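Local coordinates for Two-component system response regulator/GGDEF domain protein (PDB 3LUF) that probably makes cyclic di-GMP from two GTP through a GGDEF domain, here absent, under control of the two magnesium-binding receiver domains of this chain, at residues B[5-10]-B[30-35]; B[78-83]-B[99-104]; B[125-130]-B[147-152]; B[170-175]-B[201-206]; B[187-192]-B[218-223]. All blocks are in the same frame, centred on the assembly; numbering follows the deposited sequence. Where two conformers were deposited one is given.

Overall arrangement
The chain holds two receiver domains in series, each a five-stranded parallel sheet of strand order 2-1-3-4-5 flanked by helices. Contacts 1 and 2 lie at the two outer strands of the first sheet, centres about 16 Å apart. Contacts 3, 4 and 5 belong to the second domain. Contacts 3 and 4 share its sheet through the neighbouring strands 126-130 and 172-176, centres about 10 Å apart. Contact 5 joins helix 184-194 to the C-terminal end of helix 213-219 and the turn after it. The segments of contacts 4 and 5 alternate along the chain. Contacts 1 and 5 are about 40 Å apart between centres. Contacts 2 and 5 both touch the second subunit, so the dimer interface involves both domains.

Contact 1 of 5, residues B[5-10]-B[30-35]; sequences QKILIV and LEIDAF
The ring of Phe35 receives Leu8 at its edge. Methyl CD1 of Leu8 lies in the ring plane, 3.7 Å from Phe35 CE2, and the two side chains cross at about a right angle. Leu8 CG lies opposite the backbone N (chi1 174°), which carries the branch toward segment 30-35. On the same face of the sheet the carboxylate of Asp33 meets Lys6. Lys6 NZ is 3.4 Å from Asp33 OD2, a salt bridge whose hydrogen bond is weak. The stronger partners lie outside: Glu48 for the lysine and the hydroxyl of Tyr49 for the aspartate.

The opposite face is aliphatic. Ile7 and Ile32 lie side by side, and Ile9 CD1 touches Ile32 CG2 at 3.7 Å. Ile7 CG2 packs on Leu30 CD1. The backbones pair in parallel with an interstrand angle of 16°. Ile7 N bonds to Glu31 O at 2.8 Å, and Asp33 N returns to Ile7 O at 3.0 Å.

This is the first beta-alpha-beta unit of a CheY-like receiver domain. Strand 31-35 is an outermost strand of the sheet, while strand 6-10 also bonds to strand 49-55. Helix 14-27 packs Ile24, Leu20 and Ile21 on the isoleucine face, and helix 106-122 meets Leu30 through Val116 and Tyr120.

Contact 2 of 5, residues B[78-83]-B[99-104]; sequences VILTAD and DYVMKD
Strands 78-81 and 99-102 pair in parallel, leaving Lys103 beside the magnesium site. They belong to the last beta-alpha-beta unit of the first receiver domain. Four backbone bonds join them. Val101 N gives to Ile79 O at 2.8 Å, and Ile79 N gives to Asp99 O. Thr81 N gives to Val101 O. Lys103 N reaches Thr81 O at 2.9 Å from above the carbonyl plane.

Lys103 CG sits between its backbone N and carbonyl carbon (chi1 56°), and the extended chain runs past Leu80, with CD 3.9 Å from Leu80 CB. Its NZ forms salt bridges with Asp55 and Glu11. Asp55 binds the magnesium ion and is the predicted phosphorylation site, so this is probably the conserved receiver lysine.

Asp99 OD1 forms a salt bridge with Lys219 of the second subunit, which also gives to Tyr100 O and makes a cation-pi contact with the Tyr100 ring. Asp99 OD2 bonds to Tyr111 and Gln236. Asp104 OD2 forms a salt bridge with Arg189 of the second subunit, and Ser108 OG bonds to Asp104 OD1 and Met102 O.

Val78 CG1 touches Val101 CG2 at 3.6 Å. On the other face Thr81 CG2 lies 3.8 Å from SE of selenomethionine Met102.

Contact 3 of 5, residues B[125-130]-B[147-152]; sequences IEVLVV and QLLQVH. Unlike the reference sequence in segment 147-152: Gln150 (reference Leu).
The first beta-alpha-beta unit of the second receiver domain brings Glu126 and His152 together on one face of its sheet. His152 NE2 donates to Glu126 OE1 at 2.7 Å, with an angle of 151° at the hydrogen. The oxygen uses its anti lone pair and lies near the ring plane. Carboxylate and ring are nearly coplanar, 23° apart. The nearby carboxylate would probably raise the pKa of the ring. Glu126 CG lies opposite its carbonyl carbon (chi1 -59°), and the extended chain passes beside Gln150, whose OE1 is 3.7 Å from Glu126 CG. Gln150 NE2 bonds to the carbonyl of Gln123.

Parallel pairing fixes this register. Val127 N gives to Gln150 O, and His152 N returns to Val127 O at 2.8 Å with a nearly straight bond. Strand 150-154 forms an outer edge of the CheY-like sheet, and strand 126-130 continues inward to strand 172-176.

The other face is apolar. Val127 CG2 meets Val151 CG2 at 4.0 Å, and Val129 CG2 meets Val151 CG1 at 3.9 Å. Helix 134-145 covers Val129 and Val151 with Met141 and Leu144. At the start of the pair Ile125 CG2 packs on Leu149 CD2 at 3.8 Å; Leu149 also packs on Leu243 of helix 232-248.

Contact 4 of 5, residues B[170-175]-B[201-206]; sequences IRLVLV and AIIGIS
Leu172 holds CG opposite its backbone N (chi1 165°), and its second torsion of 72° swings CD1 across to Ala201 and Ile203. CD1 is 3.7 Å from Ala201 CB and 4.0 Å from Ile203 CG1. These strands lie in the interior of the parallel sheet of the second CheY-like receiver domain, joined by helix 184-194 in a beta-alpha-beta unit.

Five backbone bonds pair them. Ala201 N gives to Arg171 O, and Val173 N gives to Ala201 O. Ile203 N gives to Val173 O at 2.8 Å, and Val175 N to Ile203 O at 3.0 Å. Ile205 N closes the series on Val175 O, tilted 28° from the carbonyl plane.

Both faces are apolar and buried. Leu172, Leu174 and Ile203 face helix 232-248, where Val239, Leu235 and Asn242 touch them. Val175 and Ile202 face helix 184-194 instead. Gly204, paired with Val175, brings no side chain to that face. Strand 172-176 ends in Asp176, a magnesium ligand and predicted phosphorylation site. Two residues beyond Ile203, Ile205 places CD1 3.9 Å from Leu174 CB.

Contact 5 of 5, residues B[187-192]-B[218-223]; sequences LVRMLR and LKQGAN
Arg189 lays its CG and CD against the amide of Gln220, with CG 3.0 Å from Gln220 OE1. The guanidinium and amide planes stand 87° apart. Gln220 CG lies opposite the carbonyl carbon, and the chain bends at chi2 to present this amide. Its OE1 has a weak hydrogen bond with His107 of the second subunit.

Arg192 reaches Gly221. NE donates to Gly221 O at 2.6 Å, with the oxygen in the guanidinium plane but NE 51° out of the carbonyl plane. NH2 adds a weak bond to the same oxygen.

Gly221 ends helix 213-219 in a Schellman motif, its positive phi of 107° turning the chain toward strand 224-228. Arg192 CD packs close to Gly221, 4.2 Å from its CA. Val188 CG1 packs nearby, 4.0 Å from Gln220 O, a buried oxygen with no partner in the model. Arg192 NH2 is 2.7 Å from Asn223 OD1. Asn223 OD1 accepts a bond from Ile202 N, and Arg192 NH1 and NH2 bond to the carbonyls of Tyr195 and Leu200.

Contact 1 of 5, residues B[5-10]-B[30-35]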
# COMPACT_ATOMS: atom_id res chain seq x y z
N GLN B 5 -6.89 -15.79 21.42
CA GLN B 5 -6.15 -16.42 20.34
C GLN B 5 -6.94 -17.56 19.71
O GLN B 5 -6.37 -18.49 19.18
CB GLN B 5 -4.80 -16.92 20.86
CG GLN B 5 -3.82 -17.39 19.78
CD GLN B 5 -2.52 -17.88 20.35
OE1 GLN B 5 -1.87 -18.77 19.79
NE2 GLN B 5 -2.11 -17.29 21.48
N LYS B 6 -8.26 -17.49 19.83
CA LYS B 6 -9.12 -18.53 19.26
C LYS B 6 -10.10 -17.93 18.25
O LYS B 6 -10.52 -16.77 18.40
CB LYS B 6 -9.88 -19.26 20.37
CG LYS B 6 -10.42 -20.61 19.93
CD LYS B 6 -10.39 -21.65 21.04
CE LYS B 6 -11.05 -21.15 22.30
NZ LYS B 6 -11.39 -22.34 23.11
N ILE B 7 -10.43 -18.66 17.19
CA ILE B 7 -11.52 -18.21 16.30
C ILE B 7 -12.62 -19.25 16.22
O ILE B 7 -12.39 -20.42 16.49
CB ILE B 7 -11.08 -17.80 14.86
CG1 ILE B 7 -10.51 -19.00 14.11
CG2 ILE B 7 -10.08 -16.61 14.91
CD1 ILE B 7 -10.83 -19.01 12.67
N LEU B 8 -13.82 -18.79 15.89
CA LEU B 8 -15.00 -19.64 15.78
C LEU B 8 -15.40 -19.63 14.30
O LEU B 8 -15.48 -18.58 13.66
CB LEU B 8 -16.14 -19.02 16.61
CG LEU B 8 -17.49 -19.76 16.46
CD1 LEU B 8 -17.33 -21.15 17.02
CD2 LEU B 8 -18.63 -19.00 17.18
N ILE B 9 -15.70 -20.82 13.79
CA ILE B 9 -16.21 -20.98 12.42
C ILE B 9 -17.54 -21.69 12.53
O ILE B 9 -17.62 -22.74 13.17
CB ILE B 9 -15.22 -21.82 11.54
CG1 ILE B 9 -13.87 -21.10 11.43
CG2 ILE B 9 -15.79 -21.99 10.11
CD1 ILE B 9 -12.81 -21.97 10.72
N VAL B 10 -18.58 -21.10 11.96
CA VAL B 10 -19.88 -21.81 11.90
C VAL B 10 -20.29 -21.85 10.43
O VAL B 10 -20.63 -20.82 9.84
CB VAL B 10 -20.96 -21.10 12.76
CG1 VAL B 10 -22.19 -22.00 12.86
CG2 VAL B 10 -20.41 -20.73 14.16
N LEU B 30 -3.78 -19.24 15.26
CA LEU B 30 -5.07 -19.29 15.96
C LEU B 30 -5.58 -20.71 16.25
O LEU B 30 -5.50 -21.59 15.39
CB LEU B 30 -6.13 -18.55 15.14
CG LEU B 30 -5.86 -17.05 14.96
CD1 LEU B 30 -6.77 -16.49 13.87
CD2 LEU B 30 -6.07 -16.36 16.25
N GLU B 31 -6.10 -20.93 17.46
CA GLU B 31 -6.87 -22.14 17.78
C GLU B 31 -8.25 -22.00 17.17
O GLU B 31 -8.83 -20.91 17.19
CB GLU B 31 -7.03 -22.35 19.28
CG GLU B 31 -6.18 -23.46 19.90
CD GLU B 31 -5.07 -22.89 20.76
OE1 GLU B 31 -4.51 -21.83 20.39
OE2 GLU B 31 -4.77 -23.49 21.81
N ILE B 32 -8.79 -23.09 16.64
CA ILE B 32 -10.02 -23.04 15.88
C ILE B 32 -11.05 -23.94 16.52
O ILE B 32 -10.76 -25.11 16.76
CB ILE B 32 -9.82 -23.54 14.41
CG1 ILE B 32 -8.74 -22.73 13.70
CG2 ILE B 32 -11.13 -23.44 13.64
CD1 ILE B 32 -8.27 -23.38 12.37
N ASP B 33 -12.24 -23.39 16.75
CA ASP B 33 -13.43 -24.20 17.03
C ASP B 33 -14.38 -24.05 15.84
O ASP B 33 -14.82 -22.93 15.53
CB ASP B 33 -14.13 -23.71 18.29
CG ASP B 33 -13.36 -24.04 19.57
OD1 ASP B 33 -12.65 -25.07 19.60
OD2 ASP B 33 -13.48 -23.27 20.54
N ALA B 34 -14.73 -25.17 15.21
CA ALA B 34 -15.57 -25.12 14.01
C ALA B 34 -16.78 -26.05 14.12
O ALA B 34 -16.63 -27.23 14.46
CB ALA B 34 -14.75 -25.50 12.76
N PHE B 35 -17.95 -25.52 13.78
CA PHE B 35 -19.20 -26.26 13.90
C PHE B 35 -20.03 -26.14 12.65
O PHE B 35 -19.89 -25.16 11.90
CB PHE B 35 -20.01 -25.76 15.11
CG PHE B 35 -19.24 -25.79 16.36
CD1 PHE B 35 -19.05 -27.00 17.04
CD2 PHE B 35 -18.65 -24.61 16.86
CE1 PHE B 35 -18.28 -27.05 18.19
CE2 PHE B 35 -17.88 -24.64 18.02
CZ PHE B 35 -17.69 -25.86 18.69

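Contact 2 of 5, residues B[78-83]-B[99-104]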
# COMPACT_ATOMS: atom_id res chain seq x y z
N VAL B 78 -17.46 -11.87 11.16
CA VAL B 78 -17.21 -11.71 9.74
C VAL B 78 -18.13 -12.67 8.99
O VAL B 78 -18.14 -13.86 9.28
CB VAL B 78 -15.73 -12.02 9.43
CG1 VAL B 78 -15.48 -12.23 7.90
CG2 VAL B 78 -14.82 -10.92 10.05
N ILE B 79 -18.90 -12.17 8.04
CA ILE B 79 -19.84 -13.04 7.31
C ILE B 79 -19.15 -13.82 6.20
O ILE B 79 -18.31 -13.27 5.50
CB ILE B 79 -21.03 -12.18 6.78
CG1 ILE B 79 -21.97 -11.84 7.96
CG2 ILE B 79 -21.75 -12.85 5.57
CD1 ILE B 79 -23.07 -10.85 7.59
N LEU B 80 -19.52 -15.10 6.04
CA LEU B 80 -19.12 -15.89 4.88
C LEU B 80 -20.30 -15.91 3.93
O LEU B 80 -21.39 -16.32 4.31
CB LEU B 80 -18.81 -17.34 5.27
CG LEU B 80 -17.72 -17.61 6.32
CD1 LEU B 80 -17.79 -19.07 6.80
CD2 LEU B 80 -16.36 -17.37 5.72
N THR B 81 -20.05 -15.46 2.70
CA THR B 81 -21.14 -15.26 1.72
C THR B 81 -20.76 -15.76 0.32
O THR B 81 -19.66 -15.55 -0.14
CB THR B 81 -21.63 -13.80 1.70
OG1 THR B 81 -22.76 -13.69 0.82
CG2 THR B 81 -20.54 -12.82 1.29
N ALA B 82 -21.69 -16.44 -0.33
CA ALA B 82 -21.42 -16.94 -1.69
C ALA B 82 -21.62 -15.86 -2.74
O ALA B 82 -21.12 -15.97 -3.89
CB ALA B 82 -22.27 -18.21 -1.98
N ASP B 83 -22.34 -14.80 -2.35
CA ASP B 83 -22.60 -13.67 -3.23
C ASP B 83 -22.73 -12.36 -2.46
O ASP B 83 -22.85 -12.35 -1.23
CB ASP B 83 -23.86 -13.93 -4.06
CG ASP B 83 -25.08 -14.17 -3.21
OD1 ASP B 83 -25.34 -13.35 -2.30
OD2 ASP B 83 -25.78 -15.17 -3.46
N ASP B 99 -16.70 -7.41 8.66
CA ASP B 99 -16.31 -7.52 7.26
C ASP B 99 -17.03 -8.74 6.70
O ASP B 99 -17.77 -9.41 7.43
CB ASP B 99 -14.77 -7.65 7.18
CG ASP B 99 -14.20 -7.35 5.79
OD1 ASP B 99 -14.97 -7.01 4.85
OD2 ASP B 99 -12.95 -7.46 5.65
N TYR B 100 -16.87 -9.02 5.41
CA TYR B 100 -17.34 -10.28 4.86
C TYR B 100 -16.26 -10.92 4.00
O TYR B 100 -15.33 -10.24 3.54
CB TYR B 100 -18.64 -10.11 4.04
CG TYR B 100 -18.48 -9.21 2.85
CD1 TYR B 100 -18.29 -9.74 1.57
CD2 TYR B 100 -18.52 -7.81 3.00
CE1 TYR B 100 -18.15 -8.89 0.47
CE2 TYR B 100 -18.38 -6.97 1.92
CZ TYR B 100 -18.19 -7.50 0.67
OH TYR B 100 -18.04 -6.64 -0.39
N VAL B 101 -16.41 -12.22 3.80
CA VAL B 101 -15.48 -13.02 3.01
C VAL B 101 -16.30 -13.70 1.93
O VAL B 101 -17.35 -14.29 2.22
CB VAL B 101 -14.78 -14.09 3.88
CG1 VAL B 101 -13.92 -15.04 3.03
CG2 VAL B 101 -13.90 -13.42 4.92
N MSE B 102 -15.86 -13.58 0.69
CA MSE B 102 -16.51 -14.34 -0.37
C MSE B 102 -16.10 -15.80 -0.30
O MSE B 102 -14.90 -16.10 -0.13
CB MSE B 102 -16.13 -13.77 -1.75
CG MSE B 102 -16.55 -12.33 -1.96
SE MSE B 102 -18.49 -12.00 -1.85
CE MSE B 102 -19.22 -13.33 -3.03
N LYS B 103 -17.07 -16.72 -0.43
CA LYS B 103 -16.76 -18.15 -0.37
C LYS B 103 -17.13 -18.90 -1.64
O LYS B 103 -17.41 -20.10 -1.60
CB LYS B 103 -17.33 -18.84 0.89
CG LYS B 103 -18.82 -18.67 1.05
CD LYS B 103 -19.37 -19.61 2.11
CE LYS B 103 -20.88 -19.39 2.28
NZ LYS B 103 -21.45 -20.59 2.99
N ASP B 104 -17.07 -18.19 -2.77
CA ASP B 104 -17.43 -18.80 -4.06
C ASP B 104 -16.28 -19.56 -4.70
O ASP B 104 -16.51 -20.29 -5.64
CB ASP B 104 -18.03 -17.76 -5.02
CG ASP B 104 -17.05 -16.65 -5.37
OD1 ASP B 104 -16.27 -16.22 -4.50
OD2 ASP B 104 -17.08 -16.19 -6.53

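Contact 3 of 5, residues B[125-130]-B[147-152]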
# COMPACT_ATOMS: atom_id res chain seq x y z
N ILE B 125 -1.89 -3.77 18.97
CA ILE B 125 -1.28 -2.65 18.23
C ILE B 125 -2.02 -1.35 18.51
O ILE B 125 -3.25 -1.31 18.48
CB ILE B 125 -1.25 -2.96 16.71
CG1 ILE B 125 -0.33 -4.16 16.45
CG2 ILE B 125 -0.82 -1.71 15.90
CD1 ILE B 125 -0.30 -4.69 14.97
N GLU B 126 -1.28 -0.29 18.83
CA GLU B 126 -1.87 1.04 19.07
C GLU B 126 -1.61 1.97 17.88
O GLU B 126 -0.49 2.03 17.34
CB GLU B 126 -1.27 1.67 20.35
CG GLU B 126 -1.53 0.80 21.57
CD GLU B 126 -0.98 1.43 22.85
OE1 GLU B 126 -1.29 2.61 23.10
OE2 GLU B 126 -0.26 0.72 23.60
N VAL B 127 -2.68 2.62 17.44
CA VAL B 127 -2.62 3.55 16.33
C VAL B 127 -3.24 4.88 16.70
O VAL B 127 -3.99 4.98 17.67
CB VAL B 127 -3.33 2.96 15.10
CG1 VAL B 127 -2.78 1.60 14.77
CG2 VAL B 127 -4.90 2.95 15.31
N LEU B 128 -2.92 5.93 15.92
CA LEU B 128 -3.41 7.27 16.25
C LEU B 128 -4.07 7.89 15.04
O LEU B 128 -3.51 7.87 13.94
CB LEU B 128 -2.24 8.15 16.71
CG LEU B 128 -2.47 9.66 16.94
CD1 LEU B 128 -3.59 9.94 17.97
CD2 LEU B 128 -1.17 10.40 17.31
N VAL B 129 -5.29 8.41 15.22
CA VAL B 129 -5.98 9.15 14.15
C VAL B 129 -5.94 10.64 14.50
O VAL B 129 -6.33 11.02 15.60
CB VAL B 129 -7.49 8.72 14.01
CG1 VAL B 129 -8.16 9.53 12.89
CG2 VAL B 129 -7.59 7.23 13.73
N VAL B 130 -5.40 11.45 13.57
CA VAL B 130 -5.30 12.92 13.71
C VAL B 130 -6.16 13.57 12.64
O VAL B 130 -5.91 13.45 11.42
CB VAL B 130 -3.86 13.43 13.56
CG1 VAL B 130 -3.77 14.89 13.98
CG2 VAL B 130 -2.92 12.59 14.41
N GLN B 147 -11.23 -3.19 13.13
CA GLN B 147 -10.08 -4.00 12.78
C GLN B 147 -9.44 -4.53 14.09
O GLN B 147 -8.35 -5.09 14.06
CB GLN B 147 -9.07 -3.20 11.93
CG GLN B 147 -9.60 -2.71 10.57
CD GLN B 147 -8.66 -1.75 9.85
OE1 GLN B 147 -7.45 -1.98 9.75
NE2 GLN B 147 -9.22 -0.69 9.29
N LEU B 148 -10.11 -4.34 15.23
CA LEU B 148 -9.63 -4.71 16.57
C LEU B 148 -8.37 -3.97 17.07
O LEU B 148 -7.75 -4.38 18.05
CB LEU B 148 -9.47 -6.24 16.70
CG LEU B 148 -10.77 -7.04 16.44
CD1 LEU B 148 -10.44 -8.50 16.62
CD2 LEU B 148 -11.92 -6.62 17.41
N LEU B 149 -8.05 -2.84 16.43
CA LEU B 149 -6.92 -2.05 16.86
C LEU B 149 -7.26 -1.24 18.12
O LEU B 149 -8.43 -0.96 18.41
CB LEU B 149 -6.50 -1.09 15.74
CG LEU B 149 -5.91 -1.75 14.49
CD1 LEU B 149 -6.07 -0.84 13.30
CD2 LEU B 149 -4.44 -2.06 14.72
N GLN B 150 -6.22 -0.88 18.87
CA GLN B 150 -6.32 0.08 19.94
C GLN B 150 -6.12 1.47 19.34
O GLN B 150 -5.03 1.78 18.87
CB GLN B 150 -5.24 -0.22 20.96
CG GLN B 150 -5.46 -1.56 21.67
CD GLN B 150 -4.38 -1.81 22.69
OE1 GLN B 150 -4.09 -0.93 23.52
NE2 GLN B 150 -3.73 -2.96 22.62
N VAL B 151 -7.18 2.28 19.37
CA VAL B 151 -7.24 3.53 18.61
C VAL B 151 -7.23 4.75 19.53
O VAL B 151 -8.11 4.93 20.39
CB VAL B 151 -8.46 3.58 17.64
CG1 VAL B 151 -8.34 4.76 16.71
CG2 VAL B 151 -8.58 2.25 16.79
N HIS B 152 -6.20 5.59 19.36
CA HIS B 152 -6.14 6.85 20.06
C HIS B 152 -6.61 7.95 19.10
O HIS B 152 -6.50 7.82 17.90
CB HIS B 152 -4.69 7.17 20.44
CG HIS B 152 -4.06 6.16 21.34
ND1 HIS B 152 -3.94 6.36 22.70
CD2 HIS B 152 -3.46 4.98 21.08
CE1 HIS B 152 -3.33 5.32 23.24
NE2 HIS B 152 -3.03 4.46 22.28

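Contact 4 of 5, residues B[170-175]-B[201-206]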
# COMPACT_ATOMS: atom_id res chain seq x y z
N ILE B 170 2.46 3.60 20.31
CA ILE B 170 1.70 3.93 19.05
C ILE B 170 2.67 3.70 17.89
O ILE B 170 3.78 4.24 17.92
CB ILE B 170 1.15 5.36 19.06
CG1 ILE B 170 -0.04 5.47 20.03
CG2 ILE B 170 0.70 5.78 17.64
CD1 ILE B 170 -0.46 6.93 20.39
N ARG B 171 2.29 2.88 16.90
CA ARG B 171 3.22 2.58 15.80
C ARG B 171 2.76 3.11 14.45
O ARG B 171 3.48 3.03 13.46
CB ARG B 171 3.47 1.08 15.72
CG ARG B 171 2.28 0.27 15.20
CD ARG B 171 2.70 -1.19 15.11
NE ARG B 171 2.93 -1.71 16.47
CZ ARG B 171 3.41 -2.92 16.73
NH1 ARG B 171 3.78 -3.72 15.73
NH2 ARG B 171 3.58 -3.29 18.01
N LEU B 172 1.51 3.61 14.40
CA LEU B 172 0.97 4.04 13.11
C LEU B 172 0.10 5.26 13.36
O LEU B 172 -0.70 5.28 14.29
CB LEU B 172 0.19 2.90 12.44
CG LEU B 172 -0.73 3.31 11.27
CD1 LEU B 172 0.17 3.66 10.14
CD2 LEU B 172 -1.70 2.22 10.86
N VAL B 173 0.31 6.30 12.56
CA VAL B 173 -0.43 7.54 12.65
C VAL B 173 -1.09 7.79 11.30
O VAL B 173 -0.43 7.66 10.25
CB VAL B 173 0.45 8.76 12.96
CG1 VAL B 173 -0.45 9.99 13.15
CG2 VAL B 173 1.32 8.54 14.20
N LEU B 174 -2.39 8.11 11.32
CA LEU B 174 -3.11 8.58 10.14
C LEU B 174 -3.36 10.07 10.29
O LEU B 174 -3.92 10.50 11.29
CB LEU B 174 -4.44 7.83 9.98
CG LEU B 174 -4.39 6.29 9.84
CD1 LEU B 174 -4.26 5.57 11.20
CD2 LEU B 174 -5.69 5.84 9.23
N VAL B 175 -2.95 10.84 9.29
CA VAL B 175 -2.84 12.31 9.41
C VAL B 175 -3.65 13.05 8.35
O VAL B 175 -3.38 12.94 7.18
CB VAL B 175 -1.36 12.76 9.29
CG1 VAL B 175 -1.25 14.28 9.46
CG2 VAL B 175 -0.52 12.09 10.36
N ALA B 201 5.00 4.44 11.56
CA ALA B 201 4.45 4.51 10.18
C ALA B 201 3.46 5.67 10.10
O ALA B 201 2.75 5.94 11.07
CB ALA B 201 3.78 3.21 9.80
N ILE B 202 3.45 6.38 8.99
CA ILE B 202 2.50 7.47 8.83
C ILE B 202 1.79 7.28 7.52
O ILE B 202 2.44 7.08 6.49
CB ILE B 202 3.23 8.81 8.81
CG1 ILE B 202 3.93 9.06 10.16
CG2 ILE B 202 2.29 9.96 8.35
CD1 ILE B 202 4.98 10.18 10.04
N ILE B 203 0.46 7.30 7.57
CA ILE B 203 -0.34 7.38 6.34
C ILE B 203 -0.90 8.79 6.23
O ILE B 203 -1.66 9.26 7.12
CB ILE B 203 -1.53 6.38 6.33
CG1 ILE B 203 -1.00 4.94 6.57
CG2 ILE B 203 -2.29 6.50 5.00
CD1 ILE B 203 -2.12 3.87 6.85
N GLY B 204 -0.54 9.46 5.16
CA GLY B 204 -0.98 10.85 4.95
C GLY B 204 -2.33 10.84 4.25
O GLY B 204 -2.44 10.28 3.15
N ILE B 205 -3.35 11.44 4.86
CA ILE B 205 -4.67 11.57 4.25
C ILE B 205 -4.86 12.95 3.63
O ILE B 205 -4.56 13.96 4.25
CB ILE B 205 -5.81 11.27 5.26
CG1 ILE B 205 -5.59 9.89 5.89
CG2 ILE B 205 -7.18 11.30 4.51
CD1 ILE B 205 -6.48 9.58 7.14
N SER B 206 -5.35 12.95 2.39
CA SER B 206 -5.47 14.16 1.59
C SER B 206 -6.69 14.08 0.69
O SER B 206 -7.07 13.01 0.28
CB SER B 206 -4.25 14.24 0.66
OG SER B 206 -3.55 15.38 0.97

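Contact 5 of 5, residues B[187-192]-B[218-223]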
# COMPACT_ATOMS: atom_id res chain seq x y z
N LEU B 187 3.09 18.44 10.48
CA LEU B 187 3.15 17.45 11.54
C LEU B 187 4.05 16.29 11.10
O LEU B 187 4.86 15.79 11.86
CB LEU B 187 1.75 16.93 11.92
CG LEU B 187 1.69 15.78 12.93
CD1 LEU B 187 2.30 16.15 14.30
CD2 LEU B 187 0.21 15.39 13.10
N VAL B 188 3.87 15.84 9.87
CA VAL B 188 4.74 14.75 9.40
C VAL B 188 6.24 15.15 9.44
O VAL B 188 7.08 14.38 9.89
CB VAL B 188 4.30 14.29 8.00
CG1 VAL B 188 5.28 13.34 7.43
CG2 VAL B 188 2.92 13.62 8.13
N ARG B 189 6.55 16.36 8.99
CA ARG B 189 7.94 16.84 9.09
C ARG B 189 8.47 16.79 10.55
O ARG B 189 9.59 16.33 10.76
CB ARG B 189 8.09 18.26 8.51
CG ARG B 189 7.81 18.37 7.01
CD ARG B 189 8.43 19.68 6.38
NE ARG B 189 8.04 20.87 7.13
CZ ARG B 189 6.87 21.50 7.00
NH1 ARG B 189 5.95 21.08 6.12
NH2 ARG B 189 6.62 22.56 7.77
N MSE B 190 7.67 17.23 11.53
CA MSE B 190 8.09 17.19 12.92
C MSE B 190 8.36 15.75 13.38
O MSE B 190 9.36 15.46 14.06
CB MSE B 190 7.02 17.85 13.81
CG MSE B 190 7.02 19.35 13.62
SE MSE B 190 5.81 20.13 14.94
CE MSE B 190 6.70 19.61 16.53
N LEU B 191 7.44 14.85 13.01
CA LEU B 191 7.54 13.47 13.43
C LEU B 191 8.80 12.84 12.85
O LEU B 191 9.53 12.11 13.53
CB LEU B 191 6.27 12.66 13.03
CG LEU B 191 5.01 13.07 13.81
CD1 LEU B 191 3.82 12.22 13.33
CD2 LEU B 191 5.19 12.91 15.33
N ARG B 192 9.05 13.11 11.58
CA ARG B 192 10.17 12.44 10.91
C ARG B 192 11.51 13.01 11.34
O ARG B 192 12.54 12.37 11.12
CB ARG B 192 10.02 12.54 9.41
CG ARG B 192 9.09 11.51 8.81
CD ARG B 192 9.71 10.12 8.74
NE ARG B 192 8.66 9.16 8.35
CZ ARG B 192 7.99 8.39 9.21
NH1 ARG B 192 8.27 8.43 10.50
NH2 ARG B 192 7.04 7.57 8.77
N LEU B 218 4.57 11.91 0.79
CA LEU B 218 5.57 10.88 0.50
C LEU B 218 7.01 11.40 0.52
O LEU B 218 7.92 10.77 1.13
CB LEU B 218 5.21 10.17 -0.83
CG LEU B 218 3.95 9.29 -0.75
CD1 LEU B 218 3.53 8.84 -2.19
CD2 LEU B 218 4.22 8.08 0.14
N LYS B 219 7.23 12.56 -0.11
CA LYS B 219 8.55 13.18 -0.15
C LYS B 219 9.02 13.61 1.22
O LYS B 219 10.24 13.67 1.48
CB LYS B 219 8.57 14.39 -1.11
CG LYS B 219 8.31 14.04 -2.57
CD LYS B 219 9.47 13.32 -3.23
CE LYS B 219 9.13 13.04 -4.68
NZ LYS B 219 9.76 11.78 -5.11
N GLN B 220 8.07 13.90 2.10
CA GLN B 220 8.38 14.26 3.48
C GLN B 220 8.55 13.07 4.42
O GLN B 220 8.79 13.26 5.60
CB GLN B 220 7.35 15.21 4.07
CG GLN B 220 7.41 16.59 3.45
CD GLN B 220 8.72 17.31 3.70
OE1 GLN B 220 9.39 17.12 4.73
NE2 GLN B 220 9.11 18.12 2.74
N GLY B 221 8.41 11.85 3.91
CA GLY B 221 8.68 10.67 4.74
C GLY B 221 7.46 9.88 5.20
O GLY B 221 7.61 8.87 5.94
N ALA B 222 6.26 10.26 4.77
CA ALA B 222 5.12 9.38 5.05
C ALA B 222 5.35 8.02 4.38
O ALA B 222 5.95 7.92 3.29
CB ALA B 222 3.82 10.00 4.55
N ASN B 223 4.94 6.95 5.05
CA ASN B 223 5.05 5.59 4.46
C ASN B 223 4.10 5.38 3.30
O ASN B 223 4.39 4.61 2.39
CB ASN B 223 4.73 4.51 5.51
CG ASN B 223 5.63 4.56 6.74
OD1 ASN B 223 5.70 5.58 7.46
ND2 ASN B 223 6.30 3.45 7.00